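Long-range contact in protein interacting with Hsp90 1 (Saccharomyces cerevisiae, PDB 4CHH), which is a component of the R2TP complex that interacts with Hsp90, takes part in pre-rRNA processing and is required for the NOP58-snoRNA interaction: residues K31-L44 and G56-V69. Sequence-based numbering, arbitrary orientation.
Sequences KIEPIADFVIKTKL and GRKVFINVCHSPLV
Val63 lies against the ring of Phe38 in the tightly packed middle of this antiparallel hairpin. Val63 CB sits 3.9 Å from the centroid of the Phe38 ring, a CH-pi contact over one face. The ring is turned there by a chi1 of 70°, setting CG between backbone N and carbonyl carbon. Val63 CG2 meets Ile40 CD1 at 3.5 Å. Further along the same face, Thr42 CG2 packs on Val59 CG1 at 3.7 Å. Paired backbone bonds run from Ile35-His65 through Phe38-Val63 and Ile40-Ile61 to Thr42-Val59; beyond them Leu44 N bonds to Arg57 O and Gly56 N to Leu44 O. A classic beta bulge interrupts the ladder, with Asp37 and Phe38 both facing Val63; the Asp37 bond to Val63 O is weak. Beyond it, Ile35 CB covers one face of the His65 ring, and a water joins His65 NE2 to Ala36 O, while His65 ND1 bonds to Ser119 OG.

The opposite face is looser around its lysines. Lys41 NZ and Lys58 NZ are 3.9 Å apart, like charges on the solvent side. Lys43 bends at chi4 (73°), bringing NZ 2.8 Å from Gly56 O, on a lone pair. A methionine here would probably leave Gly56 O without this donor.

Strand 58-66 runs parallel to strand 109-118, while strand 149-151 packs on Thr42, Leu44 and Val59. Helix 119-127 covers Phe38 and His65 in this PIH1 N-terminal domain.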
ATOM      1  N   LYS A  31       6.097  15.410  -6.029  1.00 31.21           N
ATOM      2  CA  LYS A  31       4.799  14.765  -6.109  1.00 29.44           C
ATOM      3  C   LYS A  31       4.913  13.482  -6.919  1.00 30.75           C
ATOM      4  O   LYS A  31       5.585  13.427  -7.946  1.00 31.31           O
ATOM      5  CB  LYS A  31       3.740  15.698  -6.717  1.00 31.43           C
ATOM      6  CG  LYS A  31       3.467  16.977  -5.924  1.00 51.14           C
ATOM      7  CD  LYS A  31       2.355  16.821  -4.906  1.00 63.85           C
ATOM      8  CE  LYS A  31       1.853  18.157  -4.425  1.00 77.02           C
ATOM      9  NZ  LYS A  31       0.594  18.017  -3.651  1.00 87.60           N
ATOM     10  N   ILE A  32       4.268  12.449  -6.436  1.00 24.24           N
ATOM     11  CA  ILE A  32       4.188  11.172  -7.127  1.00 21.38           C
ATOM     12  C   ILE A  32       2.714  10.986  -7.428  1.00 24.14           C
ATOM     13  O   ILE A  32       1.920  10.973  -6.490  1.00 23.89           O
ATOM     14  CB  ILE A  32       4.785  10.000  -6.295  1.00 22.55           C
ATOM     15  CG1 ILE A  32       6.303  10.176  -6.030  1.00 22.16           C
ATOM     16  CG2 ILE A  32       4.474   8.651  -6.967  1.00 21.99           C
ATOM     17  CD1 ILE A  32       6.918   9.111  -5.066  1.00 29.18           C
ATOM     18  N   GLU A  33       2.353  10.865  -8.707  1.00 20.12           N
ATOM     19  CA  GLU A  33       0.970  10.623  -9.125  1.00 20.14           C
ATOM     20  C   GLU A  33       0.816   9.114  -9.361  1.00 21.99           C
ATOM     21  O   GLU A  33       1.395   8.583 -10.308  1.00 21.32           O
ATOM     22  CB  GLU A  33       0.614  11.454 -10.361  1.00 21.90           C
ATOM     23  CG  GLU A  33       0.781  12.948 -10.105  1.00 35.37           C
ATOM     24  CD  GLU A  33      -0.294  13.806 -10.735  1.00 73.74           C
ATOM     25  OE1 GLU A  33      -0.230  14.042 -11.963  1.00 73.63           O
ATOM     26  OE2 GLU A  33      -1.203  14.246  -9.995  1.00 78.47           O
ATOM     27  N   PRO A  34       0.134   8.383  -8.455  1.00 18.61           N
ATOM     28  CA  PRO A  34       0.087   6.914  -8.585  1.00 19.25           C
ATOM     29  C   PRO A  34      -0.807   6.408  -9.717  1.00 20.85           C
ATOM     30  O   PRO A  34      -1.784   7.057 -10.078  1.00 20.49           O
ATOM     31  CB  PRO A  34      -0.456   6.451  -7.224  1.00 21.37           C
ATOM     32  CG  PRO A  34      -0.396   7.654  -6.329  1.00 25.22           C
ATOM     33  CD  PRO A  34      -0.554   8.827  -7.228  1.00 20.31           C
ATOM     34  N   ILE A  35      -0.458   5.244 -10.269  1.00 16.97           N
ATOM     35  CA  ILE A  35      -1.214   4.564 -11.324  1.00 16.98           C
ATOM     36  C   ILE A  35      -2.038   3.459 -10.631  1.00 18.91           C
ATOM     37  O   ILE A  35      -1.457   2.592  -9.975  1.00 16.61           O
ATOM     38  CB  ILE A  35      -0.268   4.008 -12.453  1.00 19.49           C
ATOM     39  CG1 ILE A  35       0.589   5.137 -13.100  1.00 20.23           C
ATOM     40  CG2 ILE A  35      -1.079   3.213 -13.526  1.00 17.55           C
ATOM     41  CD1 ILE A  35       1.920   4.683 -13.745  1.00 24.97           C
ATOM     42  N   ALA A  36      -3.378   3.514 -10.738  1.00 15.95           N
ATOM     43  CA  ALA A  36      -4.276   2.540 -10.098  1.00 16.07           C
ATOM     44  C   ALA A  36      -3.956   1.110 -10.541  1.00 21.21           C
ATOM     45  O   ALA A  36      -3.617   0.860 -11.705  1.00 22.24           O
ATOM     46  CB  ALA A  36      -5.751   2.871 -10.404  1.00 16.93           C
ATOM     47  N   ASP A  37      -4.016   0.172  -9.601  1.00 17.66           N
ATOM     48  CA  ASP A  37      -3.718  -1.207  -9.943  1.00 16.91           C
ATOM     49  C   ASP A  37      -4.829  -2.085  -9.379  1.00 19.51           C
ATOM     50  O   ASP A  37      -5.746  -2.473 -10.129  1.00 19.25           O
ATOM     51  CB  ASP A  37      -2.302  -1.608  -9.450  1.00 18.13           C
ATOM     52  CG  ASP A  37      -1.830  -3.016  -9.806  1.00 29.28           C
ATOM     53  OD1 ASP A  37      -2.595  -3.762 -10.478  1.00 32.06           O
ATOM     54  OD2 ASP A  37      -0.721  -3.387  -9.385  1.00 30.26           O
ATOM     55  N   PHE A  38      -4.795  -2.367  -8.066  1.00 15.88           N
ATOM     56  CA  PHE A  38      -5.858  -3.188  -7.461  1.00 14.95           C
ATOM     57  C   PHE A  38      -6.171  -2.714  -6.025  1.00 18.21           C
ATOM     58  O   PHE A  38      -5.530  -1.794  -5.531  1.00 18.55           O
ATOM     59  CB  PHE A  38      -5.514  -4.702  -7.543  1.00 15.58           C
ATOM     60  CG  PHE A  38      -4.372  -5.134  -6.652  1.00 16.21           C
ATOM     61  CD1 PHE A  38      -3.052  -5.028  -7.084  1.00 18.66           C
ATOM     62  CD2 PHE A  38      -4.619  -5.696  -5.399  1.00 16.72           C
ATOM     63  CE1 PHE A  38      -2.000  -5.458  -6.273  1.00 18.01           C
ATOM     64  CE2 PHE A  38      -3.568  -6.133  -4.594  1.00 19.15           C
ATOM     65  CZ  PHE A  38      -2.264  -5.996  -5.033  1.00 17.79           C
ATOM     66  N   VAL A  39      -7.207  -3.290  -5.403  1.00 15.72           N
ATOM     67  CA  VAL A  39      -7.728  -2.912  -4.072  1.00 14.73           C
ATOM     68  C   VAL A  39      -7.690  -4.067  -3.086  1.00 15.64           C
ATOM     69  O   VAL A  39      -8.030  -5.206  -3.430  1.00 14.19           O
ATOM     70  CB  VAL A  39      -9.210  -2.398  -4.187  1.00 18.49           C
ATOM     71  CG1 VAL A  39      -9.810  -2.041  -2.822  1.00 18.53           C
ATOM     72  CG2 VAL A  39      -9.312  -1.197  -5.108  1.00 18.83           C
ATOM     73  N   ILE A  40      -7.364  -3.738  -1.835  1.00 13.34           N
ATOM     74  CA  ILE A  40      -7.444  -4.667  -0.701  1.00 12.96           C
ATOM     75  C   ILE A  40      -8.582  -4.153   0.152  1.00 18.31           C
ATOM     76  O   ILE A  40      -8.568  -2.989   0.548  1.00 19.81           O
ATOM     77  CB  ILE A  40      -6.128  -4.814   0.127  1.00 15.63           C
ATOM     78  CG1 ILE A  40      -4.863  -5.034  -0.745  1.00 15.43           C
ATOM     79  CG2 ILE A  40      -6.272  -5.868   1.232  1.00 15.61           C
ATOM     80  CD1 ILE A  40      -3.520  -4.613  -0.023  1.00 16.15           C
ATOM     81  N   LYS A  41      -9.560  -4.995   0.440  1.00 14.39           N
ATOM     82  CA  LYS A  41     -10.654  -4.619   1.328  1.00 13.83           C
ATOM     83  C   LYS A  41     -10.435  -5.341   2.641  1.00 16.97           C
ATOM     84  O   LYS A  41     -10.114  -6.520   2.644  1.00 15.94           O
ATOM     85  CB  LYS A  41     -12.008  -4.975   0.697  1.00 16.08           C
ATOM     86  CG  LYS A  41     -13.215  -4.563   1.505  1.00 26.99           C
ATOM     87  CD  LYS A  41     -14.472  -4.918   0.739  1.00 28.67           C
ATOM     88  CE  LYS A  41     -15.595  -5.331   1.643  1.00 39.11           C
ATOM     89  NZ  LYS A  41     -16.750  -5.854   0.865  1.00 40.78           N
ATOM     90  N   THR A  42     -10.533  -4.627   3.751  1.00 14.45           N
ATOM     91  CA  THR A  42     -10.355  -5.235   5.058  1.00 15.15           C
ATOM     92  C   THR A  42     -11.291  -4.530   6.029  1.00 17.69           C
ATOM     93  O   THR A  42     -12.229  -3.840   5.608  1.00 16.95           O
ATOM     94  CB  THR A  42      -8.832  -5.285   5.486  1.00 23.59           C
ATOM     95  OG1 THR A  42      -8.703  -5.864   6.781  1.00 21.21           O
ATOM     96  CG2 THR A  42      -8.177  -3.948   5.496  1.00 20.64           C
ATOM     97  N   LYS A  43     -11.047  -4.733   7.321  1.00 15.02           N
ATOM     98  CA  LYS A  43     -11.828  -4.231   8.438  1.00 15.21           C
ATOM     99  C   LYS A  43     -10.915  -3.585   9.496  1.00 17.57           C
ATOM    100  O   LYS A  43      -9.869  -4.136   9.840  1.00 15.58           O
ATOM    101  CB  LYS A  43     -12.595  -5.436   9.040  1.00 16.81           C
ATOM    102  CG  LYS A  43     -13.723  -5.050   9.972  1.00 28.68           C
ATOM    103  CD  LYS A  43     -14.505  -6.274  10.438  1.00 29.96           C
ATOM    104  CE  LYS A  43     -15.502  -5.905  11.505  1.00 37.61           C
ATOM    105  NZ  LYS A  43     -16.655  -5.148  10.947  1.00 43.05           N
ATOM    106  N   LEU A  44     -11.309  -2.430  10.020  1.00 15.66           N
ATOM    107  CA  LEU A  44     -10.525  -1.784  11.094  1.00 14.92           C
ATOM    108  C   LEU A  44     -10.832  -2.482  12.452  1.00 20.68           C
ATOM    109  O   LEU A  44     -11.983  -2.486  12.872  1.00 21.35           O
ATOM    110  CB  LEU A  44     -10.889  -0.292  11.155  1.00 14.44           C
ATOM    111  CG  LEU A  44     -10.234   0.559  12.268  1.00 18.06           C
ATOM    112  CD1 LEU A  44      -8.737   0.684  12.071  1.00 17.69           C
ATOM    113  CD2 LEU A  44     -10.879   1.936  12.331  1.00 18.17           C
ATOM    114  N   GLY A  56     -14.396  -1.395  13.584  1.00 20.17           N
ATOM    115  CA  GLY A  56     -15.299  -2.241  12.813  1.00 20.12           C
ATOM    116  C   GLY A  56     -15.668  -1.719  11.440  1.00 22.69           C
ATOM    117  O   GLY A  56     -16.321  -2.426  10.673  1.00 22.36           O
ATOM    118  N   ARG A  57     -15.235  -0.507  11.100  1.00 17.87           N
ATOM    119  CA  ARG A  57     -15.526   0.049   9.787  1.00 17.39           C
ATOM    120  C   ARG A  57     -14.661  -0.598   8.712  1.00 19.12           C
ATOM    121  O   ARG A  57     -13.549  -1.053   8.999  1.00 15.69           O
ATOM    122  CB  ARG A  57     -15.345   1.574   9.764  1.00 19.34           C
ATOM    123  CG  ARG A  57     -16.267   2.319  10.740  1.00 25.09           C
ATOM    124  CD  ARG A  57     -17.715   2.288  10.312  1.00 37.01           C
ATOM    125  NE  ARG A  57     -18.600   2.891  11.302  1.00 47.29           N
ATOM    126  CZ  ARG A  57     -19.378   2.196  12.122  1.00 67.30           C
ATOM    127  NH1 ARG A  57     -19.370   0.866  12.091  1.00 59.38           N
ATOM    128  NH2 ARG A  57     -20.171   2.821  12.982  1.00 53.22           N
ATOM    129  N   LYS A  58     -15.200  -0.625   7.481  1.00 15.98           N
ATOM    130  CA  LYS A  58     -14.553  -1.144   6.282  1.00 15.80           C
ATOM    131  C   LYS A  58     -13.345  -0.312   5.952  1.00 16.88           C
ATOM    132  O   LYS A  58     -13.342   0.912   6.101  1.00 15.25           O
ATOM    133  CB  LYS A  58     -15.508  -1.149   5.067  1.00 17.88           C
ATOM    134  CG  LYS A  58     -16.653  -2.147   5.121  1.00 34.53           C
ATOM    135  CD  LYS A  58     -17.349  -2.210   3.754  1.00 44.68           C
ATOM    136  CE  LYS A  58     -18.801  -2.632   3.852  1.00 56.42           C
ATOM    137  NZ  LYS A  58     -19.003  -4.057   3.474  1.00 54.92           N
ATOM    138  N   VAL A  59     -12.327  -0.985   5.501  1.00 14.36           N
ATOM    139  CA  VAL A  59     -11.075  -0.374   5.110  1.00 14.18           C
ATOM    140  C   VAL A  59     -10.762  -0.789   3.682  1.00 17.26           C
ATOM    141  O   VAL A  59     -10.930  -1.955   3.308  1.00 15.59           O
ATOM    142  CB  VAL A  59      -9.912  -0.724   6.104  1.00 17.50           C
ATOM    143  CG1 VAL A  59      -8.550  -0.299   5.528  1.00 18.27           C
ATOM    144  CG2 VAL A  59     -10.135  -0.049   7.452  1.00 16.98           C
ATOM    145  N   PHE A  60     -10.296   0.171   2.895  1.00 13.04           N
ATOM    146  CA  PHE A  60      -9.843  -0.074   1.533  1.00 12.91           C
ATOM    147  C   PHE A  60      -8.439   0.425   1.352  1.00 17.17           C
ATOM    148  O   PHE A  60      -8.109   1.543   1.757  1.00 16.64           O
ATOM    149  CB  PHE A  60     -10.745   0.578   0.491  1.00 14.51           C
ATOM    150  CG  PHE A  60     -12.145   0.034   0.466  1.00 16.21           C
ATOM    151  CD1 PHE A  60     -13.131   0.570   1.288  1.00 18.38           C
ATOM    152  CD2 PHE A  60     -12.497  -0.984  -0.415  1.00 19.02           C
ATOM    153  CE1 PHE A  60     -14.436   0.068   1.264  1.00 18.52           C
ATOM    154  CE2 PHE A  60     -13.816  -1.471  -0.454  1.00 21.29           C
ATOM    155  CZ  PHE A  60     -14.768  -0.944   0.392  1.00 18.63           C
ATOM    156  N   ILE A  61      -7.617  -0.393   0.733  1.00 13.54           N
ATOM    157  CA  ILE A  61      -6.250   0.002   0.429  1.00 12.68           C
ATOM    158  C   ILE A  61      -6.076  -0.030  -1.080  1.00 16.06           C
ATOM    159  O   ILE A  61      -6.259  -1.080  -1.690  1.00 16.56           O
ATOM    160  CB  ILE A  61      -5.189  -0.886   1.139  1.00 15.65           C
ATOM    161  CG1 ILE A  61      -5.299  -0.805   2.667  1.00 16.04           C
ATOM    162  CG2 ILE A  61      -3.783  -0.546   0.610  1.00 15.59           C
ATOM    163  CD1 ILE A  61      -4.508  -1.932   3.497  1.00 16.74           C
ATOM    164  N   ASN A  62      -5.727   1.115  -1.671  1.00 13.18           N
ATOM    165  CA  ASN A  62      -5.441   1.206  -3.089  1.00 14.37           C
ATOM    166  C   ASN A  62      -3.968   0.852  -3.351  1.00 15.33           C
ATOM    167  O   ASN A  62      -3.102   1.663  -3.075  1.00 13.45           O
ATOM    168  CB  ASN A  62      -5.774   2.625  -3.617  1.00 16.07           C
ATOM    169  CG  ASN A  62      -7.273   2.893  -3.662  1.00 19.86           C
ATOM    170  OD1 ASN A  62      -8.054   2.057  -4.088  1.00 17.12           O
ATOM    171  ND2 ASN A  62      -7.720   4.022  -3.148  1.00 13.99           N
ATOM    172  N   VAL A  63      -3.696  -0.359  -3.885  1.00 12.89           N
ATOM    173  CA  VAL A  63      -2.335  -0.766  -4.267  1.00 13.26           C
ATOM    174  C   VAL A  63      -2.111  -0.171  -5.644  1.00 17.61           C
ATOM    175  O   VAL A  63      -2.861  -0.433  -6.575  1.00 17.90           O
ATOM    176  CB  VAL A  63      -2.068  -2.286  -4.238  1.00 16.64           C
ATOM    177  CG1 VAL A  63      -0.579  -2.574  -4.431  1.00 16.41           C
ATOM    178  CG2 VAL A  63      -2.588  -2.907  -2.949  1.00 16.21           C
ATOM    179  N   CYS A  64      -1.161   0.712  -5.731  1.00 13.79           N
ATOM    180  CA  CYS A  64      -0.943   1.481  -6.929  1.00 14.04           C
ATOM    181  C   CYS A  64       0.545   1.599  -7.187  1.00 16.43           C
ATOM    182  O   CYS A  64       1.333   1.115  -6.378  1.00 14.86           O
ATOM    183  CB  CYS A  64      -1.616   2.845  -6.778  1.00 14.83           C
ATOM    184  SG  CYS A  64      -1.173   3.727  -5.254  1.00 19.20           S
ATOM    185  N   HIS A  65       0.938   2.174  -8.322  1.00 13.19           N
ATOM    186  CA  HIS A  65       2.368   2.210  -8.621  1.00 14.58           C
ATOM    187  C   HIS A  65       2.820   3.469  -9.362  1.00 17.52           C
ATOM    188  O   HIS A  65       2.013   4.250  -9.858  1.00 16.41           O
ATOM    189  CB  HIS A  65       2.795   0.949  -9.417  1.00 15.25           C
ATOM    190  CG  HIS A  65       2.135   0.813 -10.746  1.00 18.89           C
ATOM    191  ND1 HIS A  65       2.725   1.309 -11.897  1.00 21.10           N
ATOM    192  CD2 HIS A  65       0.941   0.263 -11.067  1.00 21.89           C
ATOM    193  CE1 HIS A  65       1.875   1.051 -12.879  1.00 21.00           C
ATOM    194  NE2 HIS A  65       0.790   0.419 -12.432  1.00 21.65           N
ATOM    195  N   SER A  66       4.137   3.665  -9.378  1.00 14.58           N
ATOM    196  CA  SER A  66       4.827   4.734 -10.082  1.00 14.11           C
ATOM    197  C   SER A  66       6.294   4.350 -10.281  1.00 18.61           C
ATOM    198  O   SER A  66       6.888   3.735  -9.392  1.00 15.98           O
ATOM    199  CB  SER A  66       4.734   6.052  -9.319  1.00 15.20           C
ATOM    200  OG  SER A  66       5.580   7.048  -9.883  1.00 17.11           O
ATOM    201  N   PRO A  67       6.918   4.750 -11.414  1.00 17.56           N
ATOM    202  CA  PRO A  67       8.352   4.463 -11.589  1.00 17.86           C
ATOM    203  C   PRO A  67       9.239   5.314 -10.666  1.00 22.71           C
ATOM    204  O   PRO A  67      10.444   5.071 -10.562  1.00 22.69           O
ATOM    205  CB  PRO A  67       8.578   4.792 -13.065  1.00 19.47           C
ATOM    206  CG  PRO A  67       7.578   5.901 -13.341  1.00 23.42           C
ATOM    207  CD  PRO A  67       6.363   5.479 -12.580  1.00 18.78           C
ATOM    208  N   LEU A  68       8.632   6.264  -9.933  1.00 20.73           N
ATOM    209  CA  LEU A  68       9.305   7.202  -9.025  1.00 21.11           C
ATOM    210  C   LEU A  68       9.547   6.639  -7.618  1.00 21.68           C
ATOM    211  O   LEU A  68      10.274   7.254  -6.831  1.00 21.07           O
ATOM    212  CB  LEU A  68       8.444   8.481  -8.925  1.00 22.25           C
ATOM    213  CG  LEU A  68       8.774   9.646  -9.874  1.00 28.17           C
ATOM    214  CD1 LEU A  68       8.605   9.267 -11.338  1.00 28.05           C
ATOM    215  CD2 LEU A  68       7.894  10.834  -9.576  1.00 31.50           C
ATOM    216  N   VAL A  69       8.909   5.510  -7.289  1.00 16.22           N
ATOM    217  CA  VAL A  69       9.047   4.834  -6.005  1.00 15.21           C
ATOM    218  C   VAL A  69      10.328   3.997  -6.088  1.00 20.35           C
ATOM    219  O   VAL A  69      10.528   3.291  -7.089  1.00 19.46           O
ATOM    220  CB  VAL A  69       7.801   3.949  -5.636  1.00 18.30           C
ATOM    221  CG1 VAL A  69       7.987   3.220  -4.299  1.00 17.25           C
ATOM    222  CG2 VAL A  69       6.499   4.754  -5.635  1.00 18.09           C
TER
HETATM  223  O   HOH W   1       3.948   8.663 -11.056  1.00 24.27           O
HETATM  224  O   HOH W   2      -1.782  -0.687 -13.397  1.00 33.70           O
HETATM  225  O   HOH W   3      -5.090   1.057  -7.014  1.00 12.28           O